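PDB 2PBZ: 5-formaminoimidazole-4-carboxamide-1-(Beta)-D-ribofuranosyl 5'-monophosphate synthetase from Thermococcus kodakarensis, which probably acts as an ATP-dependent ligase that forms a carbon-nitrogen bond in purine (IMP) biosynthesis, with magnesium or manganese as cofactor. Local coordinates for residues Leu93-Thr98 against Arg239-Pro244. Sequence-based numbering, arbitrary orientation.
Sequences LKWETT and RELEPP
With CG of W95 anti to its own carbonyl carbon (chi1 -76°) and CG of E242 anti to its backbone N (chi1 -166°), indole and carboxylate reach across to each other, their planes 73° apart. NE1 of W95 donates a hydrogen bond to OE1 of E242 over 2.8 Å, nearly straight. The acceptor lies in the indole plane and offers its anti lone pair, the one directed away from OE2. Tryptophan suits this place because one ring both offers an N-H and packs: its far corner, CH2, meets CG of L241 at 3.6 Å, and the branched apolar leucine also reaches CZ3. The contact joins the loop ahead of helix 99-109, in a part consistent with a Rossmann-like family, to the end of helix 224-241, in a part probably related to ATP-grasp proteins, with the W95 side chain about 13 Å from a bound ATP. Helix 99-109 also lines the indole, through L101, K104 and A105. A phenylalanine here would probably leave OE1 without the indole N-H, with K94 its weaker partner. Glutamate suits both: NZ of K94, whose stronger hydrogen bond goes to the carbonyl oxygen of R91, forms a salt bridge with E242 OE1 at 3.3 Å, weak as a hydrogen bond.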
loop_
_atom_site.group_PDB
_atom_site.type_symbol
_atom_site.label_atom_id
_atom_site.label_comp_id
_atom_site.label_asym_id
_atom_site.label_seq_id
_atom_site.Cartn_x
_atom_site.Cartn_y
_atom_site.Cartn_z
ATOM N N LEU A 93 2.073 29.237 -2.216
ATOM C CA LEU A 93 0.850 28.539 -2.559
ATOM C C LEU A 93 0.315 28.780 -3.970
ATOM O O LEU A 93 -0.336 27.904 -4.538
ATOM C CB LEU A 93 -0.239 28.892 -1.548
ATOM C CG LEU A 93 0.095 28.600 -0.083
ATOM C CD1 LEU A 93 -0.861 29.361 0.817
ATOM C CD2 LEU A 93 0.038 27.101 0.170
ATOM N N LYS A 94 0.589 29.946 -4.551
ATOM C CA LYS A 94 0.068 30.253 -5.887
ATOM C C LYS A 94 0.887 29.665 -7.034
ATOM O O LYS A 94 0.419 29.586 -8.165
ATOM C CB LYS A 94 -0.045 31.771 -6.070
ATOM C CG LYS A 94 1.281 32.507 -5.920
ATOM C CD LYS A 94 1.189 33.958 -6.383
ATOM C CE LYS A 94 2.520 34.668 -6.223
ATOM N NZ LYS A 94 2.947 34.773 -4.804
ATOM N N TRP A 95 2.106 29.246 -6.726
ATOM C CA TRP A 95 3.004 28.704 -7.733
ATOM C C TRP A 95 2.611 27.396 -8.391
ATOM O O TRP A 95 3.226 27.000 -9.380
ATOM C CB TRP A 95 4.404 28.584 -7.151
ATOM C CG TRP A 95 5.084 29.915 -7.075
ATOM C CD1 TRP A 95 4.870 30.902 -6.161
ATOM C CD2 TRP A 95 6.072 30.416 -7.991
ATOM N NE1 TRP A 95 5.667 31.987 -6.446
ATOM C CE2 TRP A 95 6.412 31.721 -7.565
ATOM C CE3 TRP A 95 6.701 29.887 -9.133
ATOM C CZ2 TRP A 95 7.355 32.511 -8.242
ATOM C CZ3 TRP A 95 7.647 30.675 -9.812
ATOM C CH2 TRP A 95 7.961 31.976 -9.359
ATOM N N GLU A 96 1.591 26.726 -7.857
ATOM C CA GLU A 96 1.146 25.473 -8.441
ATOM C C GLU A 96 -0.155 25.737 -9.187
ATOM O O GLU A 96 -0.705 24.850 -9.848
ATOM C CB GLU A 96 0.914 24.428 -7.347
ATOM C CG GLU A 96 -0.448 24.531 -6.689
ATOM C CD GLU A 96 -0.659 23.517 -5.579
ATOM O OE1 GLU A 96 -0.282 22.331 -5.749
ATOM O OE2 GLU A 96 -1.227 23.901 -4.536
ATOM N N THR A 97 -0.625 26.976 -9.105
ATOM C CA THR A 97 -1.890 27.361 -9.718
ATOM C C THR A 97 -1.942 27.604 -11.226
ATOM O O THR A 97 -2.998 27.443 -11.835
ATOM C CB THR A 97 -2.456 28.598 -9.010
ATOM O OG1 THR A 97 -2.463 28.371 -7.592
ATOM C CG2 THR A 97 -3.886 28.858 -9.468
ATOM N N THR A 98 -0.824 27.995 -11.829
ATOM C CA THR A 98 -0.789 28.244 -13.273
ATOM C C THR A 98 0.416 27.609 -13.959
ATOM O O THR A 98 1.446 27.317 -13.325
ATOM C CB THR A 98 -0.711 29.744 -13.604
ATOM O OG1 THR A 98 0.570 30.245 -13.204
ATOM C CG2 THR A 98 -1.807 30.516 -12.888
ATOM N N ARG A 239 13.907 29.814 -3.513
ATOM C CA ARG A 239 14.446 30.723 -2.511
ATOM C C ARG A 239 14.724 32.084 -3.191
ATOM O O ARG A 239 14.808 33.118 -2.527
ATOM C CB ARG A 239 15.730 30.131 -1.917
ATOM C CG ARG A 239 16.116 30.702 -0.570
ATOM C CD ARG A 239 17.474 30.183 -0.124
ATOM N NE ARG A 239 17.511 28.737 0.123
ATOM C CZ ARG A 239 17.096 28.148 1.245
ATOM N NH1 ARG A 239 16.597 28.874 2.236
ATOM N NH2 ARG A 239 17.226 26.835 1.402
ATOM N N GLU A 240 14.844 32.057 -4.521
ATOM C CA GLU A 240 15.082 33.249 -5.339
ATOM C C GLU A 240 13.771 33.777 -5.886
ATOM O O GLU A 240 13.338 34.879 -5.555
ATOM C CB GLU A 240 15.977 32.910 -6.525
ATOM C CG GLU A 240 17.408 32.660 -6.156
ATOM C CD GLU A 240 18.076 33.918 -5.648
ATOM O OE1 GLU A 240 18.173 34.916 -6.420
ATOM O OE2 GLU A 240 18.498 33.910 -4.470
ATOM N N LEU A 241 13.156 32.964 -6.735
ATOM C CA LEU A 241 11.897 33.292 -7.386
ATOM C C LEU A 241 10.782 33.792 -6.459
ATOM O O LEU A 241 9.883 34.521 -6.894
ATOM C CB LEU A 241 11.415 32.065 -8.165
ATOM C CG LEU A 241 11.563 32.070 -9.691
ATOM C CD1 LEU A 241 12.862 32.750 -10.113
ATOM C CD2 LEU A 241 11.495 30.640 -10.201
ATOM N N GLU A 242 10.825 33.384 -5.191
ATOM C CA GLU A 242 9.816 33.817 -4.226
ATOM C C GLU A 242 10.483 33.942 -2.865
ATOM O O GLU A 242 10.341 33.067 -2.000
ATOM C CB GLU A 242 8.655 32.821 -4.174
ATOM C CG GLU A 242 7.435 33.346 -3.461
ATOM C CD GLU A 242 6.831 34.589 -4.112
ATOM O OE1 GLU A 242 6.252 34.485 -5.221
ATOM O OE2 GLU A 242 6.922 35.680 -3.501
ATOM N N PRO A 243 11.184 35.071 -2.648
ATOM C CA PRO A 243 11.927 35.433 -1.440
ATOM C C PRO A 243 12.265 34.322 -0.442
ATOM O O PRO A 243 13.336 33.722 -0.572
ATOM C CB PRO A 243 11.094 36.579 -0.889
ATOM C CG PRO A 243 10.893 37.379 -2.165
ATOM C CD PRO A 243 10.712 36.313 -3.294
ATOM N N PRO A 244 11.391 34.006 0.544
ATOM C CA PRO A 244 11.886 32.924 1.407
ATOM C C PRO A 244 11.869 31.545 0.716
ATOM O O PRO A 244 12.727 30.705 0.980
ATOM C CB PRO A 244 10.986 33.028 2.619
ATOM C CG PRO A 244 9.676 33.453 2.014
ATOM C CD PRO A 244 10.061 34.476 0.970
#